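Local coordinates for coelenterazine-binding protein with bound coelenterazine (Renilla muelleri, PDB 2HPS), which binds the luciferin coelenterazine and probably makes it available to luciferase and oxygen only when calcium is bound, at residues R14-R19 / Y181-D186; R42-I46 / F127-P133; E60-V64 / M99-Q103. All blocks are in the same frame, centred on the assembly; numbering follows the deposited sequence. Where two conformers were deposited one is given.

Contact 1 of 3, residues R14-R19 / Y181-D186; sequences RKMKTR and YGDLVD. With CTZ (c2-hydroxy-coelenterazine), chain B.
Thr18 and Val185 bring the backbones within 5.2 Å, CA to CA, where the irregular C-terminal tail 181-186 runs back along helix 6-21, from Tyr181 beside Arg19 to Asp186 beside Arg14. Thr18 OG1 sits at the centre: it accepts a nearly straight bond from Val185 N (2.9 Å, N-H...O 168°) and donates its own hydrogen bond to Arg14 O, which Thr18 N reaches from the opposite face of the carbonyl. With chi1 at -59° the hydroxyl lies beside the backbone N, and methyl CG2 is left to meet Tyr181 O at 3.3 Å. Leu184 CD2 rests beside Thr18 OG1 and CB, and CD1 reaches Lys15 CG; the ammonium of Lys15 turns away to Gly170 O and Phe167 O. The extended Arg14 crosses Leu184 CB, and in one of two deposited conformers of Asp186, OD2 takes Arg14 NH1 (2.9 Å) and NH2 end-on, a salt bridge therefore doubtful as a permanent clamp. At the other end Arg19 CG lies over one face of the Tyr181 ring, a CH-pi contact 4.2 Å from its centroid, while C8 of the bound c2-hydroxy-coelenterazine lies over the opposite face, toward the rim. Arg19 NE bonds ligand O17 at 2.7 Å; NH2 adds a weak second bond and also bonds Tyr36 OH. The tail thus closes on the entering helix of EF-hand 1, where Tyr181, Gly182 and Arg19 line part of the ligand pocket.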
# COMPACT_ATOMS: atom_id res chain seq x y z
N ARG A 14 -13.61 1.92 3.65
CA ARG A 14 -13.30 3.13 2.88
C ARG A 14 -11.81 3.24 2.60
O ARG A 14 -11.41 3.51 1.47
CB ARG A 14 -13.80 4.37 3.62
CG ARG A 14 -13.66 5.68 2.82
CD ARG A 14 -14.31 6.84 3.60
NE ARG A 14 -14.16 8.11 2.89
CZ ARG A 14 -14.97 8.57 1.94
NH1 ARG A 14 -16.02 7.84 1.54
NH2 ARG A 14 -14.72 9.75 1.37
N LYS A 15 -11.00 2.94 3.62
CA LYS A 15 -9.56 2.88 3.43
C LYS A 15 -9.20 1.81 2.40
O LYS A 15 -8.43 2.07 1.48
CB LYS A 15 -8.86 2.61 4.76
CG LYS A 15 -8.88 3.82 5.73
CD LYS A 15 -7.94 3.61 6.90
CE LYS A 15 -8.34 2.42 7.79
NZ LYS A 15 -7.39 2.25 8.99
N MSE A 16 -9.76 0.62 2.57
CA MSE A 16 -9.40 -0.50 1.69
C MSE A 16 -9.84 -0.25 0.24
O MSE A 16 -9.15 -0.61 -0.70
CB MSE A 16 -9.94 -1.82 2.22
CG MSE A 16 -9.39 -2.25 3.56
SE MSE A 16 -7.39 -2.32 3.60
CE MSE A 16 -7.05 -0.65 4.70
N LYS A 17 -11.01 0.37 0.06
CA LYS A 17 -11.45 0.70 -1.30
C LYS A 17 -10.50 1.71 -1.98
O LYS A 17 -10.27 1.66 -3.19
CB LYS A 17 -12.90 1.22 -1.28
CG LYS A 17 -13.50 1.31 -2.70
CD LYS A 17 -14.95 1.83 -2.74
CE LYS A 17 -15.35 2.10 -4.20
NZ LYS A 17 -16.74 2.66 -4.28
N THR A 18 -9.95 2.63 -1.19
CA THR A 18 -9.02 3.63 -1.71
C THR A 18 -7.75 2.90 -2.20
O THR A 18 -7.25 3.15 -3.31
CB THR A 18 -8.72 4.65 -0.62
OG1 THR A 18 -9.97 5.26 -0.22
CG2 THR A 18 -7.78 5.74 -1.12
N ARG A 19 -7.30 1.95 -1.40
CA ARG A 19 -6.14 1.12 -1.74
C ARG A 19 -6.43 0.30 -3.00
O ARG A 19 -5.61 0.22 -3.91
CB ARG A 19 -5.85 0.17 -0.57
CG ARG A 19 -4.74 -0.82 -0.83
CD ARG A 19 -4.61 -1.75 0.38
NE ARG A 19 -3.86 -2.97 0.03
CZ ARG A 19 -3.92 -4.12 0.71
NH1 ARG A 19 -4.67 -4.23 1.82
NH2 ARG A 19 -3.21 -5.15 0.31
N TYR A 181 -2.72 6.56 1.15
CA TYR A 181 -3.19 6.25 -0.19
C TYR A 181 -3.97 7.41 -0.82
O TYR A 181 -4.84 7.21 -1.70
CB TYR A 181 -4.03 4.96 -0.15
CG TYR A 181 -3.18 3.72 -0.23
CD1 TYR A 181 -2.91 3.12 -1.46
CD2 TYR A 181 -2.62 3.15 0.92
CE1 TYR A 181 -2.13 1.98 -1.55
CE2 TYR A 181 -1.83 2.00 0.84
CZ TYR A 181 -1.60 1.43 -0.40
OH TYR A 181 -0.82 0.29 -0.50
N GLY A 182 -3.64 8.63 -0.39
CA GLY A 182 -4.34 9.85 -0.86
C GLY A 182 -5.75 10.00 -0.32
O GLY A 182 -6.17 9.27 0.59
N ASP A 183 -6.49 10.95 -0.89
CA ASP A 183 -7.82 11.26 -0.36
C ASP A 183 -8.70 10.03 -0.51
O ASP A 183 -8.78 9.43 -1.59
CB ASP A 183 -8.44 12.45 -1.12
CG ASP A 183 -7.70 13.76 -0.89
OD1 ASP A 183 -6.97 13.91 0.13
OD2 ASP A 183 -7.90 14.66 -1.73
N LEU A 184 -9.36 9.66 0.58
CA LEU A 184 -10.16 8.44 0.57
C LEU A 184 -11.33 8.57 -0.39
O LEU A 184 -11.91 9.66 -0.55
CB LEU A 184 -10.66 8.04 1.97
CG LEU A 184 -9.62 7.82 3.09
CD1 LEU A 184 -10.26 7.28 4.38
CD2 LEU A 184 -8.48 6.89 2.63
N VAL A 185 -11.62 7.46 -1.05
CA VAL A 185 -12.62 7.43 -2.10
C VAL A 185 -13.98 6.97 -1.57
O VAL A 185 -14.08 6.14 -0.68
CB VAL A 185 -12.20 6.58 -3.35
CG1 VAL A 185 -10.83 7.05 -3.87
CG2 VAL A 185 -12.18 5.09 -3.05
N ASP A 186 -15.19 7.50 -2.25
CA ASP A 186 -16.55 6.96 -2.01
C ASP A 186 -16.74 5.61 -2.70
O ASP A 186 -17.43 4.75 -2.15
CB ASP A 186 -17.59 7.96 -2.50
CG ASP A 186 -17.51 9.30 -1.80
OD1 ASP A 186 -17.90 10.29 -2.45
OD2 ASP A 186 -17.10 9.39 -0.61
N1 CTZ B . 0.85 2.21 -3.13
C2 CTZ B . 0.55 1.81 -4.40
C3 CTZ B . -0.11 2.99 -4.96
N4 CTZ B . -0.16 3.98 -4.07
C5 CTZ B . -0.68 5.23 -4.15
C6 CTZ B . -0.61 6.06 -3.03
N7 CTZ B . -0.03 5.63 -1.88
C8 CTZ B . 0.50 4.39 -1.78
C9 CTZ B . 0.41 3.50 -2.96
C10 CTZ B . 0.83 0.47 -5.01
C11 CTZ B . 0.04 -0.55 -4.22
C12 CTZ B . 0.72 -1.48 -3.43
C13 CTZ B . 0.02 -2.42 -2.68
C14 CTZ B . -1.38 -2.41 -2.73
C15 CTZ B . -2.07 -1.47 -3.51
C16 CTZ B . -1.35 -0.53 -4.26
O17 CTZ B . -2.06 -3.32 -1.99
O18 CTZ B . -0.60 3.09 -6.15
C19 CTZ B . -1.14 7.43 -3.11
C20 CTZ B . -2.28 7.74 -3.86
C21 CTZ B . -2.74 9.05 -3.93
C22 CTZ B . -2.06 10.07 -3.25
C23 CTZ B . -0.92 9.79 -2.51
C24 CTZ B . -0.46 8.47 -2.44
O25 CTZ B . -2.53 11.34 -3.34
C26 CTZ B . 1.14 3.87 -0.50
C27 CTZ B . 2.58 4.30 -0.46
C28 CTZ B . 3.62 3.37 -0.54
C29 CTZ B . 4.94 3.81 -0.49
C30 CTZ B . 5.21 5.19 -0.38
C31 CTZ B . 4.17 6.11 -0.29
C32 CTZ B . 2.85 5.66 -0.32

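Contact 2 of 3, residues R42-I46 / F127-P133; sequences RIAKI and FLQAVGP. With CTZ (c2-hydroxy-coelenterazine), chain B.
Ile43 and Ile46 on helix 33-47, the exiting helix of EF-hand 1, pack on Phe127, Ala130 and Val131 of helix 121-131, the exiting helix of EF-hand 3. The axes of the two short helical segments approach to 9.0 Å and run 138° apart in direction. The apolar contacts come from two residues one turn apart. Ile46 spreads around the Ala130 methyl, and CB to CB, at 3.5 Å, is tighter than normal packing; its CG2 also reaches Phe127 CD1. One turn earlier, Ile43 CG1 touches both Val131 CG1 (3.7 Å) and Phe127 CZ (3.9 Å). Val131 CG1 in turn sits over one face of the Phe127 ring, near its rim, so Ile43, Val131 and Phe127 touch one another in a small cluster. Phe127 and Val131 also face the ligand: Phe127 CE2 meets ligand C29 at 3.8 Å, and Val131 CG2 lies near C3. The polar part is a single bond. Arg42, its chain extended along the end of helix 121-131, gives NH1 to Val131 O, the carbonyl of the last helical residue (2.9 Å, N-H...O 138°), with the donor standing above the carbonyl plane. Pro133 lies over one face of that guanidinium, its CD 3.4 Å from Arg42 NH1.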
# COMPACT_ATOMS: atom_id res chain seq x y z
N ARG A 42 6.34 -2.62 -11.61
CA ARG A 42 6.74 -1.22 -11.55
C ARG A 42 7.74 -0.99 -10.40
O ARG A 42 8.69 -0.21 -10.55
CB ARG A 42 5.50 -0.33 -11.43
CG ARG A 42 4.65 -0.30 -12.73
CD ARG A 42 3.48 0.64 -12.51
NE ARG A 42 2.68 0.84 -13.72
CZ ARG A 42 1.52 1.49 -13.72
NH1 ARG A 42 1.06 1.97 -12.57
NH2 ARG A 42 0.83 1.65 -14.85
N ILE A 43 7.50 -1.67 -9.27
CA ILE A 43 8.38 -1.58 -8.10
C ILE A 43 9.79 -2.06 -8.47
O ILE A 43 10.79 -1.37 -8.22
CB ILE A 43 7.81 -2.37 -6.89
CG1 ILE A 43 6.61 -1.63 -6.29
CG2 ILE A 43 8.89 -2.59 -5.79
CD1 ILE A 43 5.74 -2.47 -5.36
N ALA A 44 9.87 -3.22 -9.11
CA ALA A 44 11.16 -3.81 -9.49
C ALA A 44 11.93 -2.89 -10.46
O ALA A 44 13.16 -2.76 -10.37
CB ALA A 44 10.92 -5.18 -10.12
N LYS A 45 11.22 -2.26 -11.38
CA LYS A 45 11.85 -1.38 -12.36
C LYS A 45 12.48 -0.13 -11.72
O LYS A 45 13.65 0.17 -11.97
CB LYS A 45 10.84 -0.99 -13.45
CG LYS A 45 11.45 -0.21 -14.61
CD LYS A 45 10.42 -0.06 -15.75
CE LYS A 45 11.06 0.16 -17.11
NZ LYS A 45 9.99 0.13 -18.16
N ILE A 46 11.72 0.58 -10.89
CA ILE A 46 12.23 1.82 -10.31
C ILE A 46 13.38 1.52 -9.34
O ILE A 46 14.35 2.27 -9.28
CB ILE A 46 11.10 2.68 -9.64
CG1 ILE A 46 11.63 4.04 -9.18
CG2 ILE A 46 10.43 1.93 -8.49
CD1 ILE A 46 12.01 4.97 -10.30
N PHE A 127 9.74 6.96 -6.30
CA PHE A 127 9.10 5.66 -6.09
C PHE A 127 7.58 5.73 -6.27
O PHE A 127 6.98 4.94 -7.02
CB PHE A 127 9.46 5.07 -4.72
CG PHE A 127 8.76 3.76 -4.43
CD1 PHE A 127 9.34 2.55 -4.80
CD2 PHE A 127 7.50 3.75 -3.83
CE1 PHE A 127 8.69 1.35 -4.56
CE2 PHE A 127 6.84 2.55 -3.57
CZ PHE A 127 7.44 1.36 -3.95
N LEU A 128 6.96 6.69 -5.61
CA LEU A 128 5.52 6.82 -5.65
C LEU A 128 5.00 7.10 -7.07
O LEU A 128 3.98 6.56 -7.48
CB LEU A 128 5.05 7.90 -4.68
CG LEU A 128 3.54 8.05 -4.58
CD1 LEU A 128 2.87 6.70 -4.23
CD2 LEU A 128 3.21 9.11 -3.53
N GLN A 129 5.73 7.93 -7.82
CA GLN A 129 5.32 8.24 -9.19
C GLN A 129 5.67 7.13 -10.20
O GLN A 129 5.17 7.13 -11.33
CB GLN A 129 5.89 9.58 -9.62
CG GLN A 129 5.24 10.73 -8.83
CD GLN A 129 5.71 12.08 -9.30
OE1 GLN A 129 6.90 12.27 -9.55
NE2 GLN A 129 4.78 13.02 -9.46
N ALA A 130 6.54 6.21 -9.80
CA ALA A 130 6.77 5.01 -10.61
C ALA A 130 5.62 4.03 -10.42
O ALA A 130 5.09 3.50 -11.40
CB ALA A 130 8.11 4.37 -10.26
N VAL A 131 5.20 3.80 -9.18
CA VAL A 131 4.08 2.88 -8.96
C VAL A 131 2.78 3.52 -9.43
O VAL A 131 1.89 2.84 -9.94
CB VAL A 131 3.96 2.33 -7.50
CG1 VAL A 131 5.31 1.72 -7.07
CG2 VAL A 131 3.52 3.39 -6.54
N GLY A 132 2.72 4.85 -9.30
CA GLY A 132 1.52 5.62 -9.68
C GLY A 132 1.87 6.82 -10.55
O GLY A 132 1.85 7.96 -10.10
N PRO A 133 2.18 6.56 -11.83
CA PRO A 133 2.58 7.63 -12.77
C PRO A 133 1.48 8.65 -13.06
O PRO A 133 1.76 9.74 -13.59
CB PRO A 133 2.97 6.87 -14.04
CG PRO A 133 2.37 5.49 -13.89
CD PRO A 133 2.19 5.22 -12.43
N1 CTZ B . 0.85 2.21 -3.13
C2 CTZ B . 0.55 1.81 -4.40
C3 CTZ B . -0.11 2.99 -4.96
N4 CTZ B . -0.16 3.98 -4.07
C5 CTZ B . -0.68 5.23 -4.15
C6 CTZ B . -0.61 6.06 -3.03
N7 CTZ B . -0.03 5.63 -1.88
C8 CTZ B . 0.50 4.39 -1.78
C9 CTZ B . 0.41 3.50 -2.96
C10 CTZ B . 0.83 0.47 -5.01
C11 CTZ B . 0.04 -0.55 -4.22
C12 CTZ B . 0.72 -1.48 -3.43
C13 CTZ B . 0.02 -2.42 -2.68
C14 CTZ B . -1.38 -2.41 -2.73
C15 CTZ B . -2.07 -1.47 -3.51
C16 CTZ B . -1.35 -0.53 -4.26
O17 CTZ B . -2.06 -3.32 -1.99
O18 CTZ B . -0.60 3.09 -6.15
C19 CTZ B . -1.14 7.43 -3.11
C20 CTZ B . -2.28 7.74 -3.86
C21 CTZ B . -2.74 9.05 -3.93
C22 CTZ B . -2.06 10.07 -3.25
C23 CTZ B . -0.92 9.79 -2.51
C24 CTZ B . -0.46 8.47 -2.44
O25 CTZ B . -2.53 11.34 -3.34
C26 CTZ B . 1.14 3.87 -0.50
C27 CTZ B . 2.58 4.30 -0.46
C28 CTZ B . 3.62 3.37 -0.54
C29 CTZ B . 4.94 3.81 -0.49
C30 CTZ B . 5.21 5.19 -0.38
C31 CTZ B . 4.17 6.11 -0.29
C32 CTZ B . 2.85 5.66 -0.32

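Contact 3 of 3, residues E60-V64 / M99-Q103; sequences EFLRV and MAVIQ
Gln103, in the first turn of helix 102-111, the entering helix of EF-hand 3, is laid against Phe61, Val64 and Glu60 of helix 51-68, the entering helix of EF-hand 2. This is the tight, buried half. Extended, with CG anti to the backbone N (chi1 -167°), Gln103 sends its amide past Glu60 CG and stands it almost upright on the Phe61 ring, the planes 76° apart. Its NE2 is over the ring centre, 3.2 Å above the plane of Phe61, and is also hydrogen-bonded to Tyr36 OH; the other end of the amide, OE1, lies against the two Val64 methyls, 3.6 Å from CG2 of Val64. Phe61 and Gln103 both touch the ligand. Toward the type I turn 99-102 the packing gives way to a water. It accepts from Gln103 N and also bonds Met99 O and, at 2.7 Å, Glu60 OE2, so the carboxylate faces the start of helix 102-111 through water, where the helix N-terminus would probably favour a negative charge. Arg63 forms a side-on salt bridge with Glu60, NE to OE1 and NH2 to OE2 (2.8 Å), which fixes the carboxylate's rotation. Beyond it the contact is loose and partly exposed: Arg63 NH1 bonds a glycerol, probably from the crystallisation liquor, and the bent selenomethionine Met99 rests methyl CE over one face of the guanidinium, 3.7 Å from Arg63 NH2.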
# COMPACT_ATOMS: atom_id res chain seq x y z
N GLU A 60 5.52 -11.97 -3.08
CA GLU A 60 4.83 -11.39 -1.92
C GLU A 60 3.52 -10.78 -2.38
O GLU A 60 2.47 -10.98 -1.74
CB GLU A 60 5.70 -10.38 -1.16
CG GLU A 60 5.02 -9.78 0.10
CD GLU A 60 4.60 -10.81 1.18
OE1 GLU A 60 4.95 -12.03 1.12
OE2 GLU A 60 3.89 -10.40 2.12
N PHE A 61 3.55 -10.07 -3.51
CA PHE A 61 2.29 -9.57 -4.08
C PHE A 61 1.29 -10.67 -4.41
O PHE A 61 0.09 -10.51 -4.19
CB PHE A 61 2.55 -8.65 -5.28
CG PHE A 61 2.80 -7.22 -4.90
CD1 PHE A 61 3.98 -6.87 -4.24
CD2 PHE A 61 1.85 -6.24 -5.17
CE1 PHE A 61 4.21 -5.52 -3.85
CE2 PHE A 61 2.06 -4.91 -4.78
CZ PHE A 61 3.25 -4.55 -4.13
N LEU A 62 1.77 -11.81 -4.91
CA LEU A 62 0.86 -12.91 -5.20
C LEU A 62 0.27 -13.48 -3.92
O LEU A 62 -0.90 -13.85 -3.89
CB LEU A 62 1.59 -14.02 -5.99
CG LEU A 62 1.98 -13.67 -7.42
CD1 LEU A 62 2.83 -14.82 -7.97
CD2 LEU A 62 0.78 -13.38 -8.32
N ARG A 63 1.07 -13.55 -2.86
CA ARG A 63 0.61 -14.06 -1.58
C ARG A 63 -0.55 -13.20 -1.04
O ARG A 63 -1.58 -13.72 -0.59
CB ARG A 63 1.77 -14.10 -0.57
CG ARG A 63 1.42 -14.90 0.71
CD ARG A 63 2.61 -14.88 1.68
NE ARG A 63 2.77 -13.57 2.31
CZ ARG A 63 2.06 -13.15 3.36
NH1 ARG A 63 1.13 -13.93 3.90
NH2 ARG A 63 2.27 -11.93 3.84
N VAL A 64 -0.37 -11.89 -1.10
CA VAL A 64 -1.40 -10.92 -0.72
C VAL A 64 -2.59 -10.99 -1.71
O VAL A 64 -3.73 -10.98 -1.27
CB VAL A 64 -0.81 -9.50 -0.56
CG1 VAL A 64 -1.89 -8.47 -0.23
CG2 VAL A 64 0.25 -9.52 0.55
N MSE A 99 3.39 -10.37 9.70
CA MSE A 99 3.48 -10.83 8.33
C MSE A 99 2.76 -9.87 7.39
O MSE A 99 3.17 -9.70 6.24
CB MSE A 99 2.89 -12.24 8.18
CG MSE A 99 3.79 -13.32 8.69
SE MSE A 99 5.54 -13.34 7.77
CE MSE A 99 5.05 -13.07 6.03
N ALA A 100 1.70 -9.23 7.89
CA ALA A 100 0.89 -8.31 7.06
C ALA A 100 1.62 -7.05 6.59
O ALA A 100 1.20 -6.42 5.61
CB ALA A 100 -0.38 -7.93 7.78
N VAL A 101 2.70 -6.69 7.27
CA VAL A 101 3.44 -5.47 6.89
C VAL A 101 4.69 -5.74 6.06
O VAL A 101 5.38 -4.82 5.62
CB VAL A 101 3.78 -4.59 8.12
CG1 VAL A 101 2.49 -4.22 8.85
CG2 VAL A 101 4.78 -5.30 9.06
N ILE A 102 4.98 -7.03 5.85
CA ILE A 102 6.12 -7.43 5.03
C ILE A 102 6.11 -6.79 3.64
O ILE A 102 7.14 -6.30 3.17
CB ILE A 102 6.23 -8.98 5.02
CG1 ILE A 102 6.60 -9.47 6.43
CG2 ILE A 102 7.18 -9.47 3.94
CD1 ILE A 102 8.05 -9.12 6.90
N GLN A 103 4.95 -6.77 2.99
CA GLN A 103 4.83 -6.14 1.69
C GLN A 103 5.27 -4.67 1.73
O GLN A 103 6.02 -4.20 0.87
CB GLN A 103 3.38 -6.26 1.25
CG GLN A 103 3.11 -5.94 -0.19
CD GLN A 103 1.62 -6.01 -0.49
OE1 GLN A 103 0.77 -5.98 0.42
NE2 GLN A 103 1.29 -6.14 -1.76
O HOH W 1 2.77 -8.55 3.72

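From the N terminus, helix 6-21 enters contact 1 first, but its partner is the C-terminal tail, so contact 1 closes a loop around nearly the whole chain. Helix 33-47 then opens contact 2, closed by helix 121-131, and inside that loop contact 3 joins helix 51-68 to the start of helix 102-111. The three are therefore nested, none crossing. Contact 3 bridges its neighbours: Phe61 CZ packs on Ile43 CD1 of contact 2, and Val64 CG1 on Arg19 NH2 of contact 1. Contacts 1 and 2 stay about 7 Å apart at their nearest atoms, and the ligand, touched by all three, lies between them, enclosed by N-terminal and C-terminal EF-hands.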